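Long-range contacts in outer membrane protein (Bartonella henselae, PDB 2FI9), which is of unknown function, belongs to the DUF498/DUF598 family and is named an outer membrane protein, though it folds as a compact alpha/beta domain: residues A[35-40]-A[121-126]; A[78-83]-A[98-102]; A[59-63]-A[90-96]. All blocks are in the same frame, centred on the assembly; numbering follows the deposited sequence.

Interaction 1. Residues A[35-40]-A[121-126]; sequences GSIICI and AALLFA
Ile37 and Leu124 pair as antiparallel, hydrogen-bonded neighbours, and their side chains cross at a slant on one face of the sheet, the two CD1 atoms 4.0 Å apart. Ile37 holds CG1 in the crowded position between its backbone N and carbonyl carbon (chi1 57°), which lays CG1 and CD1 against the CD1 methyl of Leu124. That same methyl also borders SG of Cys39, so Ile37, Cys39, Ala122 and Leu124 form one apolar face; Phe26 of strand 25-28 packs on Ile37 and Leu124 there. Strand 36-40 runs antiparallel to strand 120-124, the middle strand of a mixed five-stranded sheet, with 43-47 on its other side. The two backbones exchange four bonds, from Leu124 N to Ile37 O at 2.7 Å to Ala122 N to Cys39 O at 3.0 Å. On the other face Ile38 and Leu123 touch through their CD1 atoms, 4.0 Å apart; chi1 of Leu123 (175°) sets its branch beside the carbonyl carbon, from where CD1 turns back to 3.7 Å from Ile37 O. Next along, Ser36 offers its side-chain OG, not a backbone atom, to Ala126 N in a nearly straight bond (3.1 Å, 167° at the hydrogen), and this OG lies obliquely beside Phe125 CD1.

Interaction 2. Residues A[78-83]-A[98-102]; sequences VELLRL and SDTMS
Thr100 on edge strand 97-101 meets the extended loop 78-83, which leads from strand 71-75 to helix 85-93 and runs roughly antiparallel to the edge strand. The loop is the first part of the connection in a right-handed beta-alpha-beta crossover, in which the parallel strands 71-75 and 97-101 are joined through helix 85-93; it covers the edge strand without forming regular strand pairing with it. One hydrogen bond crosses the contact. Thr100 OG1 donates to Leu81 O at 2.8 Å, approaching 32° off the carbonyl plane. The residues flanking Thr100, Asp99 and Met101, are held by backbone bonds to Leu72, Ile74 and Thr76, and Leu81 N is bonded to Thr76 OG1. The remaining contacts are apolar or van der Waals. The threonine keeps OG1 between its backbone N and carbonyl carbon (chi1 61°), which leaves CG2 beside the N, where it meets Leu83 CB at 4.0 Å; Leu83 also touches Ile74 and Leu91. Leu80 lies over the strand with its side chain at about a right angle to that of Thr100: CG is 3.7 Å from Met101 CA, CD1 rests against Thr100 O, and CD2 reaches OG1 of the threonine. At the opposite end from Leu83, Ser102 is the N-cap of helix 103-115, its OG bonded to Ala105 N, and its CB lies against Val78 O. Near the helix 85-93 side of the contact, Leu83 CD2 stops 3.7 Å from Ser98 OG.

Interaction 3. Residues A[59-63]-A[90-96]; sequences ISRVL and LLWEKRI
Leu63 of helix 60-64 packs against Leu90, Leu91 and Lys94 at the C-terminal end of helix 85-93, and buries more surface here than any other residue of the two segments. From CB, the chain goes to CG anti to the carbonyl carbon (chi1 -64°), a turn that carries the branch point over to the other segment although the side chain sets off obliquely to it. There the two methyls part. CD1 goes to Leu90, 4.0 Å from its CB, the two side chains crossing at about a right angle. CD2 lies among Leu90 O, Leu91 CD2 and Lys94 CG, with Leu90 O 3.7 Å away. Lys94 CG is 3.8 Å from the same CD2. The lysine chain bends at chi2 (-72°), so that its CD and CE pass alongside Leu63 O.

Inward of Leu63, Ile59 meets Leu91, and Val62 meets Ile96 and Leu91. Ile59 CD1 sits 4.0 Å from Leu91 CG. Val62 CG1 approaches Ile96 CD1 to 3.7 Å and lies more loosely beside Leu91 CD2. Behind these, Leu72 of strand 71-75 touches Val62, Leu91 and Ile96. No hydrogen bond crosses between the segments; the join is made mostly by apolar leucine, isoleucine and valine side chains, with the lysine's aliphatic part at its outer margin.

The turn that places Ile96 also ends the helix. Ile96 N bonds to Leu91 O and Arg95 N to Trp92 O; in addition, Lys94 N reaches Leu91 O from the opposite face of its carbonyl plane to Ile96 N. The first two bonds, with Arg95 at positive phi as the C-prime residue, make a Schellman motif, a helix terminus here leading directly into strand 97-101 of the alpha/beta domain.

The three contacts are built in and around one mixed sheet, ordered 43-47, 36-40, 120-124, 71-75, 97-101. Interaction 1 joins two of its inner strands, about 3 Å from the centre of the chain (centre to centre); interaction 2 lies on the edge strand 97-101, its centre 13 Å from that of interaction 1. Interaction 3 joins two helices beside the sheet, its centre 15 Å and 16 Å from the other two. It touches interaction 1, with Val62 CG2 3.4 Å from Ile38 CD1, and interaction 2 through Leu91. Along the chain the segments of interactions 2 and 3 alternate, and all four fall between the strands of interaction 1, whose pairing brings early and late parts of the domain together.

Interaction 1. Residues A[35-40]-A[121-126]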
ATOM      1  N   GLY A  35       9.438  -8.387   3.157  1.00 35.07           N
ATOM      2  CA  GLY A  35       8.107  -8.733   2.676  1.00 33.78           C
ATOM      3  C   GLY A  35       7.276  -7.532   2.259  1.00 33.32           C
ATOM      4  O   GLY A  35       7.696  -6.370   2.400  1.00 32.61           O
ATOM      5  N   SER A  36       6.096  -7.825   1.718  1.00 32.59           N
ATOM      6  CA  SER A  36       5.177  -6.797   1.269  1.00 32.42           C
ATOM      7  C   SER A  36       4.481  -6.155   2.471  1.00 32.72           C
ATOM      8  O   SER A  36       4.355  -6.778   3.537  1.00 33.04           O
ATOM      9  CB  SER A  36       4.148  -7.407   0.327  1.00 31.90           C
ATOM     10  OG  SER A  36       4.790  -7.944  -0.832  1.00 31.11           O
ATOM     11  N   ILE A  37       4.042  -4.911   2.308  1.00 32.70           N
ATOM     12  CA  ILE A  37       3.430  -4.183   3.425  1.00 32.83           C
ATOM     13  C   ILE A  37       2.179  -3.442   2.994  1.00 33.34           C
ATOM     14  O   ILE A  37       2.002  -3.094   1.816  1.00 32.61           O
ATOM     15  CB  ILE A  37       4.416  -3.181   4.114  1.00 33.23           C
ATOM     16  CG1 ILE A  37       4.976  -2.161   3.111  1.00 32.49           C
ATOM     17  CG2 ILE A  37       5.527  -3.937   4.810  1.00 32.62           C
ATOM     18  CD1 ILE A  37       5.696  -0.982   3.772  1.00 33.57           C
ATOM     19  N   ILE A  38       1.303  -3.230   3.956  1.00 33.18           N
ATOM     20  CA  ILE A  38       0.189  -2.328   3.789  1.00 34.18           C
ATOM     21  C   ILE A  38       0.339  -1.196   4.839  1.00 33.76           C
ATOM     22  O   ILE A  38       0.705  -1.452   5.975  1.00 33.98           O
ATOM     23  CB  ILE A  38      -1.144  -3.090   3.895  1.00 34.67           C
ATOM     24  CG1 ILE A  38      -2.259  -2.313   3.212  1.00 36.96           C
ATOM     25  CG2 ILE A  38      -1.503  -3.438   5.339  1.00 34.84           C
ATOM     26  CD1 ILE A  38      -3.453  -3.186   2.911  1.00 41.34           C
ATOM     27  N   CYS A  39       0.106   0.042   4.421  1.00 33.54           N
ATOM     28  CA  CYS A  39       0.316   1.211   5.250  1.00 33.64           C
ATOM     29  C   CYS A  39      -1.009   1.917   5.339  1.00 33.13           C
ATOM     30  O   CYS A  39      -1.503   2.449   4.348  1.00 32.13           O
ATOM     31  CB  CYS A  39       1.335   2.150   4.599  1.00 34.64           C
ATOM     32  SG  CYS A  39       2.895   1.370   4.160  1.00 37.24           S
ATOM     33  N   ILE A  40      -1.606   1.896   6.517  1.00 32.34           N
ATOM     34  CA  ILE A  40      -2.944   2.448   6.705  1.00 32.17           C
ATOM     35  C   ILE A  40      -2.938   3.295   7.993  1.00 31.85           C
ATOM     36  O   ILE A  40      -1.955   3.268   8.738  1.00 30.77           O
ATOM     37  CB  ILE A  40      -4.005   1.316   6.713  1.00 32.15           C
ATOM     38  CG1 ILE A  40      -3.625   0.243   7.745  1.00 32.54           C
ATOM     39  CG2 ILE A  40      -4.095   0.698   5.332  1.00 31.08           C
ATOM     40  CD1 ILE A  40      -4.644  -0.891   7.880  1.00 32.88           C
ATOM     41  N   ALA A 121      -3.387   5.706   1.872  1.00 30.47           N
ATOM     42  CA  ALA A 121      -2.978   4.371   2.257  1.00 30.78           C
ATOM     43  C   ALA A 121      -2.156   3.819   1.112  1.00 31.06           C
ATOM     44  O   ALA A 121      -2.280   4.282  -0.019  1.00 31.85           O
ATOM     45  CB  ALA A 121      -4.212   3.472   2.515  1.00 30.65           C
ATOM     46  N   ALA A 122      -1.326   2.823   1.394  1.00 31.75           N
ATOM     47  CA  ALA A 122      -0.557   2.152   0.345  1.00 31.31           C
ATOM     48  C   ALA A 122      -0.509   0.650   0.579  1.00 31.56           C
ATOM     49  O   ALA A 122      -0.377   0.197   1.717  1.00 32.12           O
ATOM     50  CB  ALA A 122       0.859   2.715   0.296  1.00 31.72           C
ATOM     51  N   LEU A 123      -0.626  -0.121  -0.503  1.00 31.39           N
ATOM     52  CA  LEU A 123      -0.365  -1.537  -0.475  1.00 31.70           C
ATOM     53  C   LEU A 123       0.855  -1.722  -1.341  1.00 31.53           C
ATOM     54  O   LEU A 123       0.830  -1.367  -2.513  1.00 32.10           O
ATOM     55  CB  LEU A 123      -1.550  -2.302  -1.067  1.00 31.77           C
ATOM     56  CG  LEU A 123      -1.392  -3.817  -1.220  1.00 33.31           C
ATOM     57  CD1 LEU A 123      -0.997  -4.481   0.072  1.00 32.56           C
ATOM     58  CD2 LEU A 123      -2.696  -4.456  -1.747  1.00 33.85           C
ATOM     59  N   LEU A 124       1.926  -2.270  -0.783  1.00 31.04           N
ATOM     60  CA  LEU A 124       3.192  -2.271  -1.510  1.00 31.55           C
ATOM     61  C   LEU A 124       3.773  -3.671  -1.656  1.00 31.52           C
ATOM     62  O   LEU A 124       4.199  -4.261  -0.664  1.00 31.54           O
ATOM     63  CB  LEU A 124       4.195  -1.338  -0.819  1.00 31.05           C
ATOM     64  CG  LEU A 124       3.730   0.102  -0.552  1.00 31.08           C
ATOM     65  CD1 LEU A 124       4.640   0.834   0.411  1.00 27.36           C
ATOM     66  CD2 LEU A 124       3.623   0.915  -1.841  1.00 29.31           C
ATOM     67  N   PHE A 125       3.800  -4.190  -2.885  1.00 30.99           N
ATOM     68  CA  PHE A 125       4.482  -5.449  -3.153  1.00 30.60           C
ATOM     69  C   PHE A 125       5.974  -5.221  -3.113  1.00 30.85           C
ATOM     70  O   PHE A 125       6.488  -4.370  -3.818  1.00 30.51           O
ATOM     71  CB  PHE A 125       4.092  -6.005  -4.504  1.00 31.01           C
ATOM     72  CG  PHE A 125       4.712  -7.343  -4.821  1.00 30.85           C
ATOM     73  CD1 PHE A 125       4.273  -8.499  -4.180  1.00 29.30           C
ATOM     74  CD2 PHE A 125       5.705  -7.452  -5.794  1.00 31.30           C
ATOM     75  CE1 PHE A 125       4.828  -9.733  -4.483  1.00 29.66           C
ATOM     76  CE2 PHE A 125       6.254  -8.704  -6.124  1.00 31.65           C
ATOM     77  CZ  PHE A 125       5.819  -9.838  -5.466  1.00 29.15           C
ATOM     78  N   ALA A 126       6.661  -5.997  -2.286  1.00 30.87           N
ATOM     79  CA  ALA A 126       8.099  -5.836  -2.094  1.00 30.85           C
ATOM     80  C   ALA A 126       8.826  -6.362  -3.310  1.00 31.01           C
ATOM     81  O   ALA A 126       8.626  -7.502  -3.701  1.00 30.67           O
ATOM     82  CB  ALA A 126       8.541  -6.591  -0.879  1.00 30.92           C
TER

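Interaction 2. Residues A[78-83]-A[98-102]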
ATOM      1  N   VAL A  78       7.647  -4.394 -10.084  1.00 33.18           N
ATOM      2  CA  VAL A  78       8.496  -3.672 -11.035  1.00 34.47           C
ATOM      3  C   VAL A  78       7.720  -3.087 -12.202  1.00 34.21           C
ATOM      4  O   VAL A  78       8.171  -2.134 -12.829  1.00 34.56           O
ATOM      5  CB  VAL A  78       9.713  -4.511 -11.561  1.00 33.83           C
ATOM      6  CG1 VAL A  78      10.667  -4.809 -10.443  1.00 36.37           C
ATOM      7  CG2 VAL A  78       9.264  -5.802 -12.257  1.00 35.18           C
ATOM      8  N   GLU A  79       6.563  -3.664 -12.506  1.00 35.47           N
ATOM      9  CA  GLU A  79       5.746  -3.201 -13.621  1.00 36.45           C
ATOM     10  C   GLU A  79       4.399  -2.761 -13.101  1.00 36.30           C
ATOM     11  O   GLU A  79       3.890  -3.326 -12.130  1.00 36.57           O
ATOM     12  CB  GLU A  79       5.545  -4.320 -14.650  1.00 37.19           C
ATOM     13  CG  GLU A  79       6.795  -4.713 -15.411  1.00 39.84           C
ATOM     14  CD  GLU A  79       7.298  -3.609 -16.314  1.00 45.44           C
ATOM     15  OE1 GLU A  79       6.496  -3.108 -17.141  1.00 46.12           O
ATOM     16  OE2 GLU A  79       8.497  -3.251 -16.195  1.00 48.74           O
ATOM     17  N   LEU A  80       3.808  -1.770 -13.761  1.00 35.59           N
ATOM     18  CA  LEU A  80       2.458  -1.331 -13.420  1.00 34.39           C
ATOM     19  C   LEU A  80       1.461  -2.384 -13.943  1.00 33.68           C
ATOM     20  O   LEU A  80       1.448  -2.711 -15.137  1.00 32.78           O
ATOM     21  CB  LEU A  80       2.186   0.056 -14.014  1.00 34.19           C
ATOM     22  CG  LEU A  80       0.858   0.787 -13.761  1.00 35.04           C
ATOM     23  CD1 LEU A  80       1.016   2.252 -14.129  1.00 34.47           C
ATOM     24  CD2 LEU A  80      -0.330   0.179 -14.523  1.00 33.43           C
ATOM     25  N   LEU A  81       0.634  -2.906 -13.042  1.00 32.80           N
ATOM     26  CA  LEU A  81      -0.362  -3.930 -13.379  1.00 32.86           C
ATOM     27  C   LEU A  81      -1.771  -3.427 -13.097  1.00 33.11           C
ATOM     28  O   LEU A  81      -1.968  -2.609 -12.211  1.00 32.96           O
ATOM     29  CB  LEU A  81      -0.111  -5.195 -12.557  1.00 32.29           C
ATOM     30  CG  LEU A  81       1.275  -5.819 -12.636  1.00 32.38           C
ATOM     31  CD1 LEU A  81       1.322  -7.129 -11.835  1.00 32.64           C
ATOM     32  CD2 LEU A  81       1.693  -6.053 -14.097  1.00 29.71           C
ATOM     33  N   ARG A  82      -2.745  -3.916 -13.863  1.00 34.11           N
ATOM     34  CA  ARG A  82      -4.152  -3.546 -13.684  1.00 34.46           C
ATOM     35  C   ARG A  82      -4.733  -4.078 -12.401  1.00 34.18           C
ATOM     36  O   ARG A  82      -4.405  -5.174 -11.965  1.00 33.96           O
ATOM     37  CB  ARG A  82      -4.990  -4.077 -14.861  1.00 34.75           C
ATOM     38  CG  ARG A  82      -4.626  -3.458 -16.200  1.00 40.46           C
ATOM     39  CD  ARG A  82      -5.037  -1.975 -16.332  1.00 46.19           C
ATOM     40  NE  ARG A  82      -6.279  -1.642 -15.622  1.00 49.72           N
ATOM     41  CZ  ARG A  82      -7.496  -2.079 -15.941  1.00 48.42           C
ATOM     42  NH1 ARG A  82      -7.680  -2.895 -16.975  1.00 50.36           N
ATOM     43  NH2 ARG A  82      -8.534  -1.697 -15.209  1.00 49.00           N
ATOM     44  N   LEU A  83      -5.608  -3.288 -11.800  1.00 34.58           N
ATOM     45  CA  LEU A  83      -6.334  -3.707 -10.621  1.00 35.26           C
ATOM     46  C   LEU A  83      -7.459  -4.638 -11.090  1.00 34.75           C
ATOM     47  O   LEU A  83      -8.206  -4.283 -11.998  1.00 35.51           O
ATOM     48  CB  LEU A  83      -6.913  -2.485  -9.920  1.00 35.12           C
ATOM     49  CG  LEU A  83      -7.522  -2.687  -8.545  1.00 35.91           C
ATOM     50  CD1 LEU A  83      -6.491  -3.278  -7.599  1.00 38.55           C
ATOM     51  CD2 LEU A  83      -8.027  -1.342  -8.035  1.00 36.00           C
ATOM     52  N   SER A  98      -8.468   4.811  -5.984  1.00 34.80           N
ATOM     53  CA  SER A  98      -7.269   3.988  -5.981  1.00 34.50           C
ATOM     54  C   SER A  98      -6.597   3.910  -7.327  1.00 33.81           C
ATOM     55  O   SER A  98      -7.222   4.115  -8.372  1.00 32.21           O
ATOM     56  CB  SER A  98      -7.573   2.580  -5.444  1.00 35.27           C
ATOM     57  OG  SER A  98      -8.459   1.880  -6.304  1.00 38.94           O
ATOM     58  N   ASP A  99      -5.307   3.612  -7.308  1.00 32.69           N
ATOM     59  CA  ASP A  99      -4.585   3.500  -8.547  1.00 32.97           C
ATOM     60  C   ASP A  99      -3.359   2.629  -8.379  1.00 32.37           C
ATOM     61  O   ASP A  99      -2.808   2.522  -7.290  1.00 33.65           O
ATOM     62  CB  ASP A  99      -4.216   4.867  -9.079  1.00 32.91           C
ATOM     63  CG  ASP A  99      -4.049   4.871 -10.578  1.00 35.54           C
ATOM     64  OD1 ASP A  99      -4.433   3.872 -11.270  1.00 38.00           O
ATOM     65  OD2 ASP A  99      -3.523   5.884 -11.075  1.00 38.09           O
ATOM     66  N   THR A 100      -2.951   1.991  -9.470  1.00 31.52           N
ATOM     67  CA  THR A 100      -1.782   1.144  -9.457  1.00 30.41           C
ATOM     68  C   THR A 100      -0.628   1.854 -10.167  1.00 30.07           C
ATOM     69  O   THR A 100      -0.842   2.738 -10.997  1.00 30.06           O
ATOM     70  CB  THR A 100      -2.081  -0.189 -10.157  1.00 29.84           C
ATOM     71  OG1 THR A 100      -2.438   0.088 -11.505  1.00 31.04           O
ATOM     72  CG2 THR A 100      -3.272  -0.924  -9.477  1.00 30.66           C
ATOM     73  N   MET A 101       0.586   1.420  -9.854  1.00 29.46           N
ATOM     74  CA  MET A 101       1.864   1.956 -10.414  1.00 29.53           C
ATOM     75  C   MET A 101       2.919   1.001  -9.840  1.00 30.00           C
ATOM     76  O   MET A 101       2.614   0.204  -8.931  1.00 29.66           O
ATOM     77  CB  MET A 101       2.131   3.398  -9.899  1.00 29.38           C
ATOM     78  CG  MET A 101       2.024   3.573  -8.340  1.00 28.39           C
ATOM     79  SD  MET A 101       1.631   5.222  -7.645  1.00 25.67           S
ATOM     80  CE  MET A 101      -0.113   5.341  -8.085  1.00 29.70           C
ATOM     81  N   SER A 102       4.135   1.054 -10.356  1.00 30.39           N
ATOM     82  CA  SER A 102       5.220   0.266  -9.787  1.00 30.88           C
ATOM     83  C   SER A 102       5.385   0.514  -8.283  1.00 31.09           C
ATOM     84  O   SER A 102       4.927   1.547  -7.738  1.00 31.40           O
ATOM     85  CB  SER A 102       6.526   0.603 -10.501  1.00 30.58           C
ATOM     86  OG  SER A 102       6.921   1.914 -10.138  1.00 29.12           O
TER

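Interaction 3. Residues A[59-63]-A[90-96]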
ATOM      1  N   ILE A  59      -6.353  -6.540   0.616  1.00 35.08           N
ATOM      2  CA  ILE A  59      -6.874  -5.191   0.819  1.00 35.34           C
ATOM      3  C   ILE A  59      -7.925  -5.117   1.947  1.00 34.83           C
ATOM      4  O   ILE A  59      -8.494  -4.056   2.211  1.00 34.56           O
ATOM      5  CB  ILE A  59      -7.432  -4.571  -0.504  1.00 35.00           C
ATOM      6  CG1 ILE A  59      -8.677  -5.327  -0.991  1.00 34.87           C
ATOM      7  CG2 ILE A  59      -6.345  -4.531  -1.588  1.00 35.74           C
ATOM      8  CD1 ILE A  59      -9.593  -4.486  -1.881  1.00 34.66           C
ATOM      9  N   SER A  60      -8.159  -6.242   2.607  1.00 34.47           N
ATOM     10  CA  SER A  60      -9.173  -6.324   3.660  1.00 34.49           C
ATOM     11  C   SER A  60      -9.008  -5.277   4.774  1.00 34.23           C
ATOM     12  O   SER A  60      -9.994  -4.726   5.245  1.00 32.99           O
ATOM     13  CB  SER A  60      -9.223  -7.735   4.256  1.00 34.85           C
ATOM     14  OG  SER A  60      -7.954  -8.109   4.762  1.00 36.32           O
ATOM     15  N   ARG A  61      -7.771  -4.977   5.171  1.00 33.97           N
ATOM     16  CA  ARG A  61      -7.554  -3.965   6.210  1.00 34.70           C
ATOM     17  C   ARG A  61      -7.894  -2.556   5.723  1.00 34.66           C
ATOM     18  O   ARG A  61      -8.363  -1.710   6.514  1.00 34.53           O
ATOM     19  CB  ARG A  61      -6.123  -4.006   6.737  1.00 34.77           C
ATOM     20  CG  ARG A  61      -5.887  -5.049   7.808  1.00 36.66           C
ATOM     21  CD  ARG A  61      -4.477  -4.891   8.376  1.00 36.19           C
ATOM     22  NE  ARG A  61      -4.149  -5.902   9.378  1.00 39.50           N
ATOM     23  CZ  ARG A  61      -4.456  -5.818  10.676  1.00 40.27           C
ATOM     24  NH1 ARG A  61      -5.119  -4.770  11.162  1.00 41.64           N
ATOM     25  NH2 ARG A  61      -4.090  -6.788  11.505  1.00 39.80           N
ATOM     26  N   VAL A  62      -7.644  -2.314   4.432  1.00 34.00           N
ATOM     27  CA  VAL A  62      -7.991  -1.048   3.800  1.00 33.59           C
ATOM     28  C   VAL A  62      -9.504  -0.869   3.800  1.00 33.76           C
ATOM     29  O   VAL A  62     -10.007   0.180   4.205  1.00 33.44           O
ATOM     30  CB  VAL A  62      -7.444  -0.956   2.361  1.00 33.53           C
ATOM     31  CG1 VAL A  62      -8.002   0.262   1.633  1.00 32.62           C
ATOM     32  CG2 VAL A  62      -5.956  -0.887   2.390  1.00 33.38           C
ATOM     33  N   LEU A  63     -10.228  -1.895   3.366  1.00 33.55           N
ATOM     34  CA  LEU A  63     -11.677  -1.816   3.324  1.00 34.51           C
ATOM     35  C   LEU A  63     -12.213  -1.543   4.738  1.00 34.89           C
ATOM     36  O   LEU A  63     -13.097  -0.706   4.938  1.00 35.16           O
ATOM     37  CB  LEU A  63     -12.269  -3.108   2.738  1.00 34.07           C
ATOM     38  CG  LEU A  63     -11.876  -3.367   1.264  1.00 35.55           C
ATOM     39  CD1 LEU A  63     -12.404  -4.712   0.795  1.00 36.01           C
ATOM     40  CD2 LEU A  63     -12.371  -2.260   0.324  1.00 34.29           C
ATOM     41  N   LEU A  90     -14.981  -3.587  -4.936  1.00 29.63           N
ATOM     42  CA  LEU A  90     -14.891  -3.452  -3.471  1.00 29.98           C
ATOM     43  C   LEU A  90     -14.412  -2.060  -3.042  1.00 29.46           C
ATOM     44  O   LEU A  90     -14.990  -1.443  -2.134  1.00 29.58           O
ATOM     45  CB  LEU A  90     -13.956  -4.521  -2.910  1.00 30.62           C
ATOM     46  CG  LEU A  90     -14.417  -5.980  -3.005  1.00 32.25           C
ATOM     47  CD1 LEU A  90     -13.213  -6.906  -2.868  1.00 34.10           C
ATOM     48  CD2 LEU A  90     -15.463  -6.290  -1.968  1.00 33.23           C
ATOM     49  N   LEU A  91     -13.354  -1.570  -3.684  1.00 29.32           N
ATOM     50  CA  LEU A  91     -12.813  -0.240  -3.359  1.00 29.08           C
ATOM     51  C   LEU A  91     -13.830   0.860  -3.686  1.00 30.25           C
ATOM     52  O   LEU A  91     -14.052   1.794  -2.897  1.00 29.37           O
ATOM     53  CB  LEU A  91     -11.482  -0.016  -4.064  1.00 29.42           C
ATOM     54  CG  LEU A  91     -10.351  -0.859  -3.464  1.00 28.37           C
ATOM     55  CD1 LEU A  91      -9.153  -0.987  -4.426  1.00 27.92           C
ATOM     56  CD2 LEU A  91      -9.949  -0.331  -2.034  1.00 27.96           C
ATOM     57  N   TRP A  92     -14.485   0.720  -4.841  1.00 29.92           N
ATOM     58  CA  TRP A  92     -15.531   1.650  -5.243  1.00 30.94           C
ATOM     59  C   TRP A  92     -16.671   1.712  -4.229  1.00 31.57           C
ATOM     60  O   TRP A  92     -17.154   2.796  -3.915  1.00 31.45           O
ATOM     61  CB  TRP A  92     -16.061   1.270  -6.642  1.00 31.42           C
ATOM     62  CG  TRP A  92     -17.135   2.179  -7.165  1.00 31.61           C
ATOM     63  CD1 TRP A  92     -16.970   3.244  -8.002  1.00 32.36           C
ATOM     64  CD2 TRP A  92     -18.542   2.095  -6.896  1.00 32.99           C
ATOM     65  NE1 TRP A  92     -18.179   3.831  -8.268  1.00 32.48           N
ATOM     66  CE2 TRP A  92     -19.162   3.148  -7.600  1.00 32.58           C
ATOM     67  CE3 TRP A  92     -19.338   1.226  -6.131  1.00 33.61           C
ATOM     68  CZ2 TRP A  92     -20.542   3.360  -7.567  1.00 34.58           C
ATOM     69  CZ3 TRP A  92     -20.713   1.442  -6.082  1.00 33.82           C
ATOM     70  CH2 TRP A  92     -21.304   2.499  -6.807  1.00 34.07           C
ATOM     71  N   GLU A  93     -17.094   0.550  -3.724  1.00 32.44           N
ATOM     72  CA  GLU A  93     -18.177   0.457  -2.735  1.00 34.29           C
ATOM     73  C   GLU A  93     -17.863   1.211  -1.449  1.00 34.18           C
ATOM     74  O   GLU A  93     -18.761   1.603  -0.725  1.00 33.97           O
ATOM     75  CB  GLU A  93     -18.433  -0.995  -2.348  1.00 34.26           C
ATOM     76  CG  GLU A  93     -18.974  -1.877  -3.438  1.00 36.19           C
ATOM     77  CD  GLU A  93     -19.126  -3.329  -2.991  1.00 36.61           C
ATOM     78  OE1 GLU A  93     -18.691  -3.684  -1.870  1.00 41.81           O
ATOM     79  OE2 GLU A  93     -19.686  -4.123  -3.765  1.00 42.41           O
ATOM     80  N   LYS A  94     -16.576   1.380  -1.159  1.00 34.51           N
ATOM     81  CA  LYS A  94     -16.147   2.047   0.075  1.00 35.23           C
ATOM     82  C   LYS A  94     -15.675   3.468  -0.217  1.00 35.46           C
ATOM     83  O   LYS A  94     -15.105   4.124   0.656  1.00 36.24           O
ATOM     84  CB  LYS A  94     -15.026   1.248   0.737  1.00 35.45           C
ATOM     85  CG  LYS A  94     -15.428  -0.134   1.236  1.00 37.20           C
ATOM     86  CD  LYS A  94     -16.297  -0.048   2.462  1.00 39.14           C
ATOM     87  CE  LYS A  94     -16.643  -1.413   2.978  1.00 40.83           C
ATOM     88  NZ  LYS A  94     -17.680  -1.281   4.022  1.00 42.98           N
ATOM     89  N   ARG A  95     -15.916   3.927  -1.449  1.00 35.23           N
ATOM     90  CA  ARG A  95     -15.549   5.267  -1.908  1.00 35.42           C
ATOM     91  C   ARG A  95     -14.062   5.559  -1.702  1.00 35.00           C
ATOM     92  O   ARG A  95     -13.692   6.670  -1.315  1.00 34.86           O
ATOM     93  CB  ARG A  95     -16.382   6.356  -1.207  1.00 36.63           C
ATOM     94  CG  ARG A  95     -17.892   6.100  -1.131  1.00 38.57           C
ATOM     95  CD  ARG A  95     -18.525   6.178  -2.474  1.00 44.14           C
ATOM     96  NE  ARG A  95     -19.870   5.598  -2.492  1.00 48.55           N
ATOM     97  CZ  ARG A  95     -20.411   4.999  -3.553  1.00 48.57           C
ATOM     98  NH1 ARG A  95     -19.713   4.883  -4.680  1.00 49.33           N
ATOM     99  NH2 ARG A  95     -21.644   4.506  -3.484  1.00 49.49           N
ATOM    100  N   ILE A  96     -13.223   4.557  -1.921  1.00 33.77           N
ATOM    101  CA  ILE A  96     -11.790   4.770  -1.903  1.00 33.59           C
ATOM    102  C   ILE A  96     -11.303   4.926  -3.331  1.00 33.93           C
ATOM    103  O   ILE A  96     -11.511   4.041  -4.166  1.00 33.24           O
ATOM    104  CB  ILE A  96     -11.047   3.613  -1.216  1.00 34.06           C
ATOM    105  CG1 ILE A  96     -11.514   3.474   0.246  1.00 32.75           C
ATOM    106  CG2 ILE A  96      -9.521   3.815  -1.295  1.00 32.94           C
ATOM    107  CD1 ILE A  96     -11.052   2.208   0.881  1.00 34.04           C
TER